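Local structure of cephalosporin acylase (Bacillus halodurans, 2NLZ) at residues Y360-I374 with P423-G437. The protein is of unproven function but probably acts as an acylase or gamma-glutamyltranspeptidase-like hydrolase of the N-terminal nucleophile superfamily. The protein carries 1 engineered substitution. Sequence-based numbering, arbitrary orientation.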
loop_
_atom_site.group_PDB
_atom_site.type_symbol
_atom_site.label_atom_id
_atom_site.label_comp_id
_atom_site.label_asym_id
_atom_site.label_seq_id
_atom_site.Cartn_x
_atom_site.Cartn_y
_atom_site.Cartn_z
ATOM N N TYR D 360 18.815 -1.162 23.680
ATOM C CA TYR D 360 17.751 -0.853 24.626
ATOM C C TYR D 360 17.005 -2.117 25.036
ATOM O O TYR D 360 16.962 -3.105 24.298
ATOM C CB TYR D 360 16.789 0.247 24.124
ATOM C CG TYR D 360 15.712 0.527 25.143
ATOM C CD1 TYR D 360 16.015 1.203 26.314
ATOM C CD2 TYR D 360 14.413 0.057 24.974
ATOM C CE1 TYR D 360 15.054 1.422 27.289
ATOM C CE2 TYR D 360 13.444 0.272 25.941
ATOM C CZ TYR D 360 13.774 0.957 27.098
ATOM O OH TYR D 360 12.833 1.184 28.073
ATOM N N LEU D 361 16.411 -2.063 26.219
ATOM C CA LEU D 361 15.968 -3.236 26.935
ATOM C C LEU D 361 14.876 -2.776 27.892
ATOM O O LEU D 361 14.984 -1.692 28.490
ATOM C CB LEU D 361 17.181 -3.774 27.696
ATOM C CG LEU D 361 17.288 -4.847 28.760
ATOM C CD1 LEU D 361 18.756 -4.933 29.048
ATOM C CD2 LEU D 361 16.518 -4.510 30.029
ATOM N N ALA D 362 13.824 -3.579 28.042
ATOM C CA ALA D 362 12.808 -3.274 29.036
ATOM C C ALA D 362 12.333 -4.533 29.713
ATOM O O ALA D 362 12.076 -5.543 29.056
ATOM C CB ALA D 362 11.644 -2.535 28.418
ATOM N N THR D 363 12.230 -4.466 31.039
ATOM C CA THR D 363 11.771 -5.592 31.842
ATOM C C THR D 363 10.718 -5.175 32.875
ATOM O O THR D 363 10.729 -4.052 33.399
ATOM C CB THR D 363 12.927 -6.236 32.589
ATOM O OG1 THR D 363 13.683 -5.208 33.228
ATOM C CG2 THR D 363 13.847 -6.989 31.640
ATOM N N ALA D 364 9.810 -6.099 33.160
ATOM C CA ALA D 364 8.806 -5.914 34.203
ATOM C C ALA D 364 8.453 -7.272 34.823
ATOM O O ALA D 364 8.546 -8.316 34.153
ATOM C CB ALA D 364 7.570 -5.245 33.637
ATOM N N ASP D 365 8.061 -7.261 36.096
ATOM C CA ASP D 365 7.632 -8.492 36.766
ATOM C C ASP D 365 6.248 -8.407 37.402
ATOM O O ASP D 365 5.570 -7.376 37.314
ATOM C CB ASP D 365 8.685 -8.974 37.781
ATOM C CG ASP D 365 8.921 -7.990 38.928
ATOM O OD1 ASP D 365 7.994 -7.240 39.297
ATOM O OD2 ASP D 365 10.041 -7.990 39.487
ATOM N N GLY D 366 5.845 -9.501 38.046
ATOM C CA GLY D 366 4.550 -9.588 38.714
ATOM C C GLY D 366 4.430 -8.759 39.975
ATOM O O GLY D 366 3.342 -8.317 40.314
ATOM N N ASP D 367 5.555 -8.532 40.652
ATOM C CA ASP D 367 5.590 -7.800 41.928
ATOM C C ASP D 367 5.679 -6.282 41.767
ATOM O O ASP D 367 6.033 -5.577 42.715
ATOM C CB ASP D 367 6.770 -8.277 42.783
ATOM C CG ASP D 367 6.759 -9.782 43.019
ATOM O OD1 ASP D 367 5.737 -10.301 43.508
ATOM O OD2 ASP D 367 7.778 -10.446 42.726
ATOM N N GLY D 368 5.375 -5.785 40.569
ATOM C CA GLY D 368 5.339 -4.345 40.311
ATOM C C GLY D 368 6.682 -3.675 40.097
ATOM O O GLY D 368 6.772 -2.451 40.150
ATOM N N ASN D 369 7.726 -4.467 39.864
ATOM C CA ASN D 369 9.025 -3.921 39.477
ATOM C C ASN D 369 9.160 -3.805 37.958
ATOM O O ASN D 369 8.682 -4.672 37.218
ATOM C CB ASN D 369 10.160 -4.739 40.062
ATOM C CG ASN D 369 10.031 -4.912 41.553
ATOM O OD1 ASN D 369 9.893 -3.939 42.292
ATOM N ND2 ASN D 369 10.067 -6.158 42.007
ATOM N N MET D 370 9.778 -2.710 37.510
ATOM C CA MET D 370 9.896 -2.384 36.086
ATOM C C MET D 370 11.198 -1.641 35.835
ATOM O O MET D 370 11.584 -0.779 36.648
ATOM C CB MET D 370 8.723 -1.505 35.628
ATOM C CG MET D 370 7.362 -2.165 35.782
ATOM S SD MET D 370 6.125 -1.691 34.575
ATOM C CE MET D 370 5.545 -0.193 35.335
ATOM N N VAL D 371 11.885 -1.962 34.734
ATOM C CA VAL D 371 13.112 -1.227 34.396
ATOM C C VAL D 371 13.279 -0.853 32.926
ATOM O O VAL D 371 13.002 -1.642 32.027
ATOM C CB VAL D 371 14.417 -1.872 35.000
ATOM C CG1 VAL D 371 14.218 -3.335 35.326
ATOM C CG2 VAL D 371 15.655 -1.647 34.102
ATOM N N SER D 372 13.710 0.386 32.722
ATOM C CA SER D 372 14.186 0.893 31.449
ATOM C C SER D 372 15.711 0.908 31.508
ATOM O O SER D 372 16.287 1.660 32.286
ATOM C CB SER D 372 13.673 2.319 31.268
ATOM O OG SER D 372 13.938 2.838 29.976
ATOM N N PHE D 373 16.360 0.070 30.702
ATOM C CA PHE D 373 17.818 -0.054 30.727
ATOM C C PHE D 373 18.386 0.146 29.353
ATOM O O PHE D 373 17.850 -0.373 28.382
ATOM C CB PHE D 373 18.254 -1.442 31.215
ATOM C CG PHE D 373 19.720 -1.545 31.519
ATOM C CD1 PHE D 373 20.197 -1.285 32.801
ATOM C CD2 PHE D 373 20.635 -1.891 30.524
ATOM C CE1 PHE D 373 21.561 -1.372 33.086
ATOM C CE2 PHE D 373 22.003 -1.976 30.799
ATOM C CZ PHE D 373 22.465 -1.728 32.081
ATOM N N ILE D 374 19.505 0.857 29.282
ATOM C CA ILE D 374 20.153 1.119 28.019
ATOM C C ILE D 374 21.678 1.224 28.201
ATOM O O ILE D 374 22.147 1.810 29.181
ATOM C CB ILE D 374 19.524 2.377 27.391
ATOM C CG1 ILE D 374 20.000 2.610 25.963
ATOM C CG2 ILE D 374 19.743 3.574 28.268
ATOM C CD1 ILE D 374 19.056 3.475 25.173
ATOM N N PRO D 423 17.187 6.259 28.689
ATOM C CA PRO D 423 16.097 5.360 29.018
ATOM C C PRO D 423 14.909 6.168 29.520
ATOM O O PRO D 423 15.071 7.117 30.301
ATOM C CB PRO D 423 16.674 4.525 30.156
ATOM C CG PRO D 423 17.673 5.434 30.841
ATOM C CD PRO D 423 18.078 6.507 29.839
ATOM N N GLY D 424 13.717 5.805 29.073
ATOM C CA GLY D 424 12.537 6.574 29.432
ATOM C C GLY D 424 11.607 5.793 30.323
ATOM O O GLY D 424 11.605 4.564 30.304
ATOM N N PHE D 425 10.813 6.515 31.106
ATOM C CA PHE D 425 9.742 5.894 31.874
ATOM C C PHE D 425 8.471 6.722 31.851
ATOM O O PHE D 425 8.521 7.948 31.915
ATOM C CB PHE D 425 10.172 5.660 33.318
ATOM C CG PHE D 425 9.500 4.477 33.967
ATOM C CD1 PHE D 425 10.132 3.240 33.992
ATOM C CD2 PHE D 425 8.240 4.599 34.554
ATOM C CE1 PHE D 425 9.522 2.145 34.588
ATOM C CE2 PHE D 425 7.623 3.507 35.151
ATOM C CZ PHE D 425 8.271 2.280 35.170
ATOM N N LEU D 426 7.338 6.036 31.766
ATOM C CA LEU D 426 6.041 6.688 31.769
ATOM C C LEU D 426 5.213 6.333 33.010
ATOM O O LEU D 426 5.192 5.179 33.458
ATOM C CB LEU D 426 5.265 6.372 30.484
ATOM C CG LEU D 426 4.000 7.197 30.178
ATOM C CD1 LEU D 426 4.261 8.698 30.213
ATOM C CD2 LEU D 426 3.397 6.797 28.834
ATOM N N THR D 427 4.507 7.342 33.517
ATOM C CA THR D 427 3.832 7.304 34.809
ATOM C C THR D 427 2.520 8.101 34.731
ATOM O O THR D 427 2.437 9.079 34.001
ATOM C CB THR D 427 4.801 7.867 35.883
ATOM O OG1 THR D 427 5.553 6.787 36.439
ATOM C CG2 THR D 427 4.102 8.632 36.993
ATOM N N LYS D 428 1.492 7.662 35.451
ATOM C CA LYS D 428 0.240 8.422 35.539
ATOM C C LYS D 428 -0.317 8.417 36.964
ATOM O O LYS D 428 -0.700 7.361 37.478
ATOM C CB LYS D 428 -0.798 7.870 34.560
ATOM C CG LYS D 428 -2.111 8.637 34.506
ATOM C CD LYS D 428 -3.123 7.916 33.618
ATOM C CE LYS D 428 -4.506 8.554 33.673
ATOM N NZ LYS D 428 -4.536 9.906 33.062
ATOM N N ASN D 429 -0.365 9.603 37.579
ATOM C CA ASN D 429 -0.882 9.791 38.945
ATOM C C ASN D 429 -0.161 8.936 39.976
ATOM O O ASN D 429 -0.804 8.218 40.748
ATOM C CB ASN D 429 -2.395 9.522 39.031
ATOM C CG ASN D 429 -3.209 10.428 38.131
ATOM O OD1 ASN D 429 -2.856 11.581 37.896
ATOM N ND2 ASN D 429 -4.319 9.905 37.625
ATOM N N ASP D 430 1.168 9.007 39.968
ATOM C CA ASP D 430 2.035 8.199 40.849
ATOM C C ASP D 430 1.809 6.671 40.760
ATOM O O ASP D 430 2.076 5.920 41.701
ATOM C CB ASP D 430 1.993 8.708 42.304
ATOM C CG ASP D 430 3.228 8.301 43.107
ATOM O OD1 ASP D 430 4.336 8.246 42.529
ATOM O OD2 ASP D 430 3.086 8.029 44.319
ATOM N N GLN D 431 1.309 6.229 39.610
ATOM C CA GLN D 431 1.253 4.816 39.271
ATOM C C GLN D 431 2.230 4.590 38.115
ATOM O O GLN D 431 2.365 5.447 37.234
ATOM C CB GLN D 431 -0.168 4.400 38.871
ATOM C CG GLN D 431 -1.210 4.493 39.986
ATOM C CD GLN D 431 -0.957 3.502 41.108
ATOM O OE1 GLN D 431 -0.602 2.347 40.868
ATOM N NE2 GLN D 431 -1.138 3.953 42.343
ATOM N N PRO D 432 2.932 3.443 38.116
ATOM C CA PRO D 432 3.839 3.192 37.013
ATOM C C PRO D 432 3.068 2.638 35.823
ATOM O O PRO D 432 2.238 1.723 35.974
ATOM C CB PRO D 432 4.759 2.114 37.570
ATOM C CG PRO D 432 3.882 1.315 38.461
ATOM C CD PRO D 432 2.926 2.326 39.080
ATOM N N ILE D 433 3.312 3.198 34.646
ATOM C CA ILE D 433 2.775 2.538 33.466
ATOM C C ILE D 433 3.869 1.801 32.673
ATOM O O ILE D 433 3.598 0.758 32.085
ATOM C CB ILE D 433 1.773 3.400 32.630
ATOM C CG1 ILE D 433 2.481 4.240 31.591
ATOM C CG2 ILE D 433 0.855 4.270 33.527
ATOM C CD1 ILE D 433 1.518 4.693 30.543
ATOM N N GLY D 434 5.104 2.294 32.699
ATOM C CA GLY D 434 6.198 1.468 32.183
ATOM C C GLY D 434 7.453 2.059 31.564
ATOM O O GLY D 434 7.600 3.285 31.420
ATOM N N PRO D 435 8.393 1.170 31.207
ATOM C CA PRO D 435 9.629 1.563 30.546
ATOM C C PRO D 435 9.484 1.617 29.023
ATOM O O PRO D 435 8.741 0.822 28.428
ATOM C CB PRO D 435 10.599 0.463 30.959
ATOM C CG PRO D 435 9.727 -0.752 31.135
ATOM C CD PRO D 435 8.333 -0.281 31.454
ATOM N N PHE D 436 10.183 2.572 28.417
ATOM C CA PHE D 436 10.238 2.693 26.971
ATOM C C PHE D 436 11.594 3.274 26.596
ATOM O O PHE D 436 12.268 3.879 27.434
ATOM C CB PHE D 436 9.104 3.583 26.447
ATOM C CG PHE D 436 9.263 5.040 26.789
ATOM C CD1 PHE D 436 8.752 5.539 27.963
ATOM C CD2 PHE D 436 9.915 5.911 25.922
ATOM C CE1 PHE D 436 8.889 6.860 28.277
ATOM C CE2 PHE D 436 10.061 7.239 26.235
ATOM C CZ PHE D 436 9.543 7.716 27.413
ATOM N N GLY D 437 11.991 3.073 25.343
ATOM C CA GLY D 437 13.191 3.697 24.803
ATOM C C GLY D 437 13.247 3.498 23.309
ATOM O O GLY D 437 12.746 2.494 22.794
#
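Pro435 lies between the two hairpins, its ring set against Ala362, Met370 and Ser372. Its CG meets Ala362 CB at 3.8 Å, while Ser372 CB approaches Pro435 CB. Met370, bent at chi2 and chi3, crosses Pro432 at about a right angle and sets its CE against Pro432 CB; the same CE lies 3.7 Å from Phe425 CZ. Met370 CB touches the edge of the Phe425 ring, whose one face is covered by Gly434 O. Toward the other end Ile374 CG2 packs on Pro423 CD, 3.7 Å away. These contacts join two beta hairpins face to face: strand 370-374 runs nearly parallel to strand 431-437, at 10°, with axes 5.9 Å apart at closest approach. The layering is consistent with the stacked sheets of the N-terminal nucleophile hydrolase fold, and on the far side of hairpin 360-374 helix 47-61 packs on Leu361, Val371 and Phe373. In hairpin 423-437 a classic beta bulge sets Ile433 and Gly434 opposite Leu426, whose O accepts from both backbone nitrogens. Tyr360 lays one ring face over Gly437, with Gly437 CA 3.6 Å from the centroid of the Tyr360 ring in a CH-pi contact. An alanine here removes the ring, which would probably leave Gly437 CA without its aromatic cover and open a gap between the hairpins. Ser372, its OG swung anti to the backbone N (chi1 -172°), donates to Gly424 O, with Ser372 OG 2.9 Å from it. Phe436 N grips that buried carbonyl oxygen from the opposite face of its plane.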